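Local coordinates for protein dihydropteroate synthase (Clostridioides difficile, PDB 6PZ2) that probably catalyses the joining of a dihydropterin pyrophosphate to p-aminobenzoate in folate synthesis, and binds pteroic acid in this crystal, at residues P77-K80 with K81-E85; E151-K154 with D155-V159. All coordinates share one frame; numbering follows the deposited sequence.

Going along the chain from the N terminus, contact 1 comes first, in the last turns of helix 68-85, and it is complete before contact 2, which lies in the first and middle turns of helix 149-166. Neither closes a loop: each is a short run of helix bonded to its own next turn, so the two follow in series without nesting or crossing. Both helices belong to the outer layer of the TIM barrel, the first linking strand 51-55 to strand 90-93, the second linking strand 133-137 to strand 174-177. The contacts lie on opposite sides of the chain's centre, their centres about 36 Å apart and their nearest atoms about 23 Å apart.

Contact 1. Residues P77-K80 with K81-E85; sequences PVIK and KLKQE
Helix 68-85 is the alpha element of a beta-alpha-beta crossover in the TIM barrel, and its C-terminal turns make this contact, V78 against L82 on the buried side and K80 against Q84 on the exposed one. Four successive i to i+4 bonds hold the backbone, from K81 N to P77 O through Q84 N to K80 O; the L82 N to V78 O bond is the shortest, at 2.8 Å. V78 and L82 lie alongside each other and point the same way. V78 holds CG1 trans to its own N (chi1 179°), which sets that methyl 3.8 Å from L82 CD1, while L82 CG also sits close over V78 O, at 3.1 Å. One residue on, I79 and K83 lie side by side in the same way, less closely, I79 CG2 reaching K83 CG at 4.0 Å. K80 and Q84 pass each other at a slant: at chi1 64° Q84 CG stands between the backbone N and the carbonyl carbon, and a bend at chi2 helps bring CD to 3.5 Å from K80 O and OE1 to 3.7 Å from K80 NZ. K81 and E85 reach across to helix 33-46, in salt bridges with D35 and K42. On the inner side V78 and L82 pack on that same helix, V78 and I79 on L54 of strand 51-55, and L82 on I90 of strand 90-93, which K83 also touches.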
ATOM      1  N   PRO A  77      14.739  20.960  25.393  1.00 28.34           N
ATOM      2  CA  PRO A  77      16.090  20.511  25.052  1.00 31.61           C
ATOM      3  C   PRO A  77      16.189  19.742  23.728  1.00 34.19           C
ATOM      4  O   PRO A  77      17.198  19.829  23.035  1.00 34.94           O
ATOM      5  CB  PRO A  77      16.544  19.578  26.184  1.00 33.66           C
ATOM      6  CG  PRO A  77      15.385  19.519  27.177  1.00 33.92           C
ATOM      7  CD  PRO A  77      14.209  20.261  26.581  1.00 30.81           C
ATOM      8  N   VAL A  78      15.133  19.025  23.356  1.00 36.39           N
ATOM      9  CA  VAL A  78      15.161  18.293  22.088  1.00 31.87           C
ATOM     10  C   VAL A  78      15.079  19.276  20.922  1.00 31.10           C
ATOM     11  O   VAL A  78      15.810  19.091  19.940  1.00 27.78           O
ATOM     12  CB  VAL A  78      14.048  17.234  22.000  1.00 32.49           C
ATOM     13  CG1 VAL A  78      14.082  16.501  20.674  1.00 31.24           C
ATOM     14  CG2 VAL A  78      14.109  16.269  23.172  1.00 28.19           C
ATOM     15  N   ILE A  79      14.206  20.282  21.033  1.00 31.82           N
ATOM     16  CA  ILE A  79      14.093  21.302  19.977  1.00 33.39           C
ATOM     17  C   ILE A  79      15.441  22.006  19.795  1.00 37.75           C
ATOM     18  O   ILE A  79      15.866  22.222  18.662  1.00 33.36           O
ATOM     19  CB  ILE A  79      12.988  22.321  20.286  1.00 32.64           C
ATOM     20  CG1 ILE A  79      11.605  21.687  20.229  1.00 32.11           C
ATOM     21  CG2 ILE A  79      13.098  23.518  19.348  1.00 34.74           C
ATOM     22  CD1 ILE A  79      10.543  22.559  20.819  1.00 34.85           C
ATOM     23  N   LYS A  80      16.105  22.344  20.903  1.00 39.12           N
ATOM     24  CA  LYS A  80      17.370  23.069  20.777  1.00 44.93           C
ATOM     25  C   LYS A  80      18.380  22.208  20.019  1.00 39.35           C
ATOM     26  O   LYS A  80      18.977  22.718  19.084  1.00 41.52           O
ATOM     27  CB  LYS A  80      17.947  23.525  22.125  1.00 51.02           C
ATOM     28  CG  LYS A  80      17.657  24.986  22.443  1.00 65.22           C
ATOM     29  CD  LYS A  80      18.566  25.623  23.470  1.00 74.18           C
ATOM     30  CE  LYS A  80      19.752  26.369  22.898  1.00 67.46           C
ATOM     31  NZ  LYS A  80      20.956  25.503  22.895  1.00 76.21           N
ATOM     32  N   LYS A  81      18.544  20.937  20.390  1.00 39.92           N
ATOM     33  CA  LYS A  81      19.513  20.093  19.692  1.00 43.38           C
ATOM     34  C   LYS A  81      19.086  19.846  18.246  1.00 44.02           C
ATOM     35  O   LYS A  81      19.937  19.889  17.358  1.00 45.92           O
ATOM     36  CB  LYS A  81      19.735  18.744  20.373  1.00 48.48           C
ATOM     37  CG  LYS A  81      20.728  18.789  21.513  1.00 57.89           C
ATOM     38  CD  LYS A  81      21.761  17.700  21.473  1.00 67.05           C
ATOM     39  CE  LYS A  81      22.886  18.017  22.434  1.00 73.68           C
ATOM     40  NZ  LYS A  81      23.390  16.790  23.093  1.00 83.17           N
ATOM     41  N   LEU A  82      17.801  19.626  17.998  1.00 44.10           N
ATOM     42  CA  LEU A  82      17.376  19.420  16.619  1.00 44.19           C
ATOM     43  C   LEU A  82      17.781  20.616  15.748  1.00 46.38           C
ATOM     44  O   LEU A  82      18.225  20.458  14.624  1.00 51.78           O
ATOM     45  CB  LEU A  82      15.855  19.256  16.570  1.00 41.30           C
ATOM     46  CG  LEU A  82      15.314  17.934  17.096  1.00 40.18           C
ATOM     47  CD1 LEU A  82      13.799  17.967  17.133  1.00 43.50           C
ATOM     48  CD2 LEU A  82      15.799  16.784  16.241  1.00 43.18           C
ATOM     49  N   LYS A  83      17.514  21.807  16.259  1.00 46.22           N
ATOM     50  CA  LYS A  83      17.710  23.049  15.526  1.00 50.98           C
ATOM     51  C   LYS A  83      19.197  23.272  15.237  1.00 50.42           C
ATOM     52  O   LYS A  83      19.514  23.784  14.177  1.00 54.15           O
ATOM     53  CB  LYS A  83      17.150  24.232  16.320  1.00 54.21           C
ATOM     54  CG  LYS A  83      15.631  24.347  16.308  1.00 63.37           C
ATOM     55  CD  LYS A  83      15.056  24.556  14.923  1.00 70.38           C
ATOM     56  CE  LYS A  83      15.825  25.603  14.143  1.00 69.41           C
ATOM     57  NZ  LYS A  83      14.943  26.298  13.182  1.00 71.02           N
ATOM     58  N   GLN A  84      20.097  22.885  16.135  1.00 48.86           N
ATOM     59  CA  GLN A  84      21.515  23.054  15.837  1.00 57.14           C
ATOM     60  C   GLN A  84      22.088  21.834  15.106  1.00 58.48           C
ATOM     61  O   GLN A  84      22.950  22.054  14.271  1.00 62.76           O
ATOM     62  CB  GLN A  84      22.329  23.408  17.086  1.00 65.04           C
ATOM     63  CG  GLN A  84      22.373  22.337  18.168  1.00 74.59           C
ATOM     64  CD  GLN A  84      22.425  22.899  19.575  1.00 84.81           C
ATOM     65  OE1 GLN A  84      22.400  24.112  19.794  1.00 86.99           O
ATOM     66  NE2 GLN A  84      22.477  22.013  20.561  1.00 73.78           N
ATOM     67  N   GLU A  85      21.644  20.595  15.355  1.00 54.30           N
ATOM     68  CA  GLU A  85      22.351  19.417  14.818  1.00 50.91           C
ATOM     69  C   GLU A  85      21.718  18.903  13.520  1.00 47.73           C
ATOM     70  O   GLU A  85      22.270  18.005  12.927  1.00 44.23           O
ATOM     71  CB  GLU A  85      22.404  18.270  15.829  1.00 51.05           C
ATOM     72  CG  GLU A  85      23.191  18.643  17.069  1.00 58.72           C
ATOM     73  CD  GLU A  85      23.675  17.517  17.965  1.00 65.39           C
ATOM     74  OE1 GLU A  85      23.751  16.364  17.496  1.00 76.45           O
ATOM     75  OE2 GLU A  85      23.987  17.803  19.143  1.00 76.46           O
TER

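Contact 2. Residues E151-K154 with D155-V159. With SO4 (sulfate ion), chain E.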
ATOM      1  N   GLU A 151     -19.807  15.193   7.119  1.00 40.78           N
ATOM      2  CA  GLU A 151     -20.379  16.539   7.242  1.00 43.21           C
ATOM      3  C   GLU A 151     -19.939  17.125   8.595  1.00 36.97           C
ATOM      4  O   GLU A 151     -19.581  18.296   8.600  1.00 32.20           O
ATOM      5  CB  GLU A 151     -21.911  16.568   7.126  1.00 50.92           C
ATOM      6  CG  GLU A 151     -22.500  16.796   5.733  1.00 68.55           C
ATOM      7  CD  GLU A 151     -21.565  16.970   4.540  1.00 85.72           C
ATOM      8  OE1 GLU A 151     -21.141  18.120   4.279  1.00 83.95           O
ATOM      9  OE2 GLU A 151     -21.278  15.961   3.844  1.00 95.46           O
ATOM     10  N   SER A 152     -19.970  16.360   9.702  1.00 33.13           N
ATOM     11  CA  SER A 152     -19.549  16.886  11.009  1.00 37.57           C
ATOM     12  C   SER A 152     -18.087  17.333  10.946  1.00 35.68           C
ATOM     13  O   SER A 152     -17.766  18.395  11.458  1.00 34.92           O
ATOM     14  CB  SER A 152     -19.698  15.914  12.136  1.00 36.27           C
ATOM     15  OG  SER A 152     -20.882  15.184  11.929  1.00 49.01           O
ATOM     16  N   ILE A 153     -17.246  16.512  10.326  1.00 32.32           N
ATOM     17  CA  ILE A 153     -15.829  16.778  10.298  1.00 32.55           C
ATOM     18  C   ILE A 153     -15.622  18.081   9.531  1.00 31.25           C
ATOM     19  O   ILE A 153     -14.882  18.969   9.984  1.00 34.75           O
ATOM     20  CB  ILE A 153     -15.031  15.591   9.722  1.00 31.53           C
ATOM     21  CG1 ILE A 153     -14.975  14.443  10.728  1.00 31.15           C
ATOM     22  CG2 ILE A 153     -13.635  15.988   9.270  1.00 28.99           C
ATOM     23  CD1 ILE A 153     -14.646  13.118  10.086  1.00 36.62           C
ATOM     24  N   LYS A 154     -16.325  18.223   8.428  1.00 34.01           N
ATOM     25  CA  LYS A 154     -16.139  19.434   7.628  1.00 38.29           C
ATOM     26  C   LYS A 154     -16.662  20.674   8.367  1.00 37.14           C
ATOM     27  O   LYS A 154     -16.071  21.756   8.243  1.00 34.53           O
ATOM     28  CB  LYS A 154     -16.854  19.311   6.283  1.00 42.29           C
ATOM     29  CG  LYS A 154     -16.131  18.456   5.250  1.00 47.50           C
ATOM     30  CD  LYS A 154     -16.991  18.273   4.020  1.00 47.09           C
ATOM     31  CE  LYS A 154     -16.254  17.740   2.814  1.00 52.27           C
ATOM     32  NZ  LYS A 154     -17.133  17.780   1.623  1.00 50.91           N
ATOM     33  N   ASP A 155     -17.767  20.531   9.087  1.00 30.89           N
ATOM     34  CA  ASP A 155     -18.330  21.637   9.877  1.00 35.78           C
ATOM     35  C   ASP A 155     -17.302  22.093  10.929  1.00 36.61           C
ATOM     36  O   ASP A 155     -17.066  23.299  11.143  1.00 35.56           O
ATOM     37  CB  ASP A 155     -19.617  21.205  10.601  1.00 37.70           C
ATOM     38  CG  ASP A 155     -20.849  21.095   9.707  1.00 45.65           C
ATOM     39  OD1 ASP A 155     -20.802  21.606   8.577  1.00 44.79           O
ATOM     40  OD2 ASP A 155     -21.855  20.488  10.143  1.00 55.35           O
ATOM     41  N   PHE A 156     -16.703  21.100  11.591  1.00 34.46           N
ATOM     42  CA  PHE A 156     -15.701  21.322  12.611  1.00 32.16           C
ATOM     43  C   PHE A 156     -14.514  22.073  12.008  1.00 34.48           C
ATOM     44  O   PHE A 156     -14.067  23.055  12.586  1.00 34.52           O
ATOM     45  CB  PHE A 156     -15.264  19.986  13.201  1.00 32.61           C
ATOM     46  CG  PHE A 156     -14.147  20.046  14.206  1.00 32.08           C
ATOM     47  CD1 PHE A 156     -14.415  19.872  15.558  1.00 29.32           C
ATOM     48  CD2 PHE A 156     -12.834  20.219  13.794  1.00 31.59           C
ATOM     49  CE1 PHE A 156     -13.384  19.920  16.479  1.00 33.57           C
ATOM     50  CE2 PHE A 156     -11.804  20.284  14.721  1.00 32.18           C
ATOM     51  CZ  PHE A 156     -12.079  20.128  16.061  1.00 29.84           C
ATOM     52  N   PHE A 157     -14.061  21.658  10.828  1.00 31.31           N
ATOM     53  CA  PHE A 157     -12.952  22.370  10.209  1.00 36.47           C
ATOM     54  C   PHE A 157     -13.321  23.825   9.910  1.00 34.85           C
ATOM     55  O   PHE A 157     -12.473  24.698  10.009  1.00 34.30           O
ATOM     56  CB  PHE A 157     -12.491  21.692   8.917  1.00 35.16           C
ATOM     57  CG  PHE A 157     -11.783  20.381   9.125  1.00 36.70           C
ATOM     58  CD1 PHE A 157     -11.880  19.378   8.175  1.00 40.26           C
ATOM     59  CD2 PHE A 157     -10.985  20.167  10.234  1.00 35.46           C
ATOM     60  CE1 PHE A 157     -11.210  18.176   8.335  1.00 38.42           C
ATOM     61  CE2 PHE A 157     -10.297  18.976  10.387  1.00 36.66           C
ATOM     62  CZ  PHE A 157     -10.415  17.985   9.442  1.00 39.17           C
ATOM     63  N   LYS A 158     -14.561  24.068   9.510  1.00 38.08           N
ATOM     64  CA  LYS A 158     -14.980  25.396   9.124  1.00 42.04           C
ATOM     65  C   LYS A 158     -14.902  26.328  10.330  1.00 35.55           C
ATOM     66  O   LYS A 158     -14.419  27.443  10.235  1.00 32.16           O
ATOM     67  CB  LYS A 158     -16.425  25.421   8.625  1.00 54.81           C
ATOM     68  CG  LYS A 158     -16.580  25.787   7.158  1.00 75.79           C
ATOM     69  CD  LYS A 158     -15.780  24.909   6.206  1.00 84.53           C
ATOM     70  CE  LYS A 158     -16.231  25.077   4.771  1.00 89.34           C
ATOM     71  NZ  LYS A 158     -17.571  24.473   4.577  1.00 90.05           N
ATOM     72  N   VAL A 159     -15.391  25.847  11.453  1.00 33.03           N
ATOM     73  CA  VAL A 159     -15.337  26.635  12.671  1.00 36.07           C
ATOM     74  C   VAL A 159     -13.881  26.895  13.103  1.00 36.83           C
ATOM     75  O   VAL A 159     -13.542  28.017  13.466  1.00 37.07           O
ATOM     76  CB  VAL A 159     -16.110  25.914  13.789  1.00 39.84           C
ATOM     77  CG1 VAL A 159     -15.829  26.550  15.139  1.00 39.67           C
ATOM     78  CG2 VAL A 159     -17.603  25.866  13.481  1.00 36.49           C
TER
HETATM   79  S   SO4 E 304     -22.889  16.485  14.881  1.00 80.44           S
HETATM   80  O1  SO4 E 304     -24.310  16.602  15.284  1.00105.23           O
HETATM   81  O2  SO4 E 304     -22.049  16.763  16.067  1.00104.63           O
HETATM   82  O3  SO4 E 304     -22.562  15.096  14.458  1.00 76.57           O
HETATM   83  O4  SO4 E 304     -22.651  17.472  13.790  1.00 87.09           O
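Early in helix 149-166, another outer helix of the TIM barrel, I153 packs against F157 one turn later. The two side chains run alongside each other in the same direction, and I153 CG2 comes to 3.4 Å from F157 CE1. That methyl is anti to the backbone N of I153; in F157, chi1 -71° sends the ring back along the helix and chi2 149° turns one face over I153 O, which is 3.5 Å from F157 CG. The same oxygen accepts F157 N at 2.9 Å, so the turn is closed by a backbone bond beneath the apolar pair. Matching bonds run from D155 N to E151 O, from F156 N to S152 O and from K158 N to K154 O, the last the most bent at 145°. D155 folds back over the preceding turn, its CG 3.3 Å from E151 O, and OD2 goes to K147 in a salt bridge. F156 carries its ring to R118 in a cation-pi contact and to H138 edge-to-face. S152 OG lies 3.0 Å from O3 of a sulfate, an ion probably from the crystallisation liquor and also held by K147 N; D148 O is a second acceptor for the single proton of S152 OG. Chemically, I153 and F157 make the apolar contact while D155 and S152 have polar partners, and the K147 salt bridge probably lowers the cost of holding D155 near E151, their OD1 and OE1 5.5 Å apart.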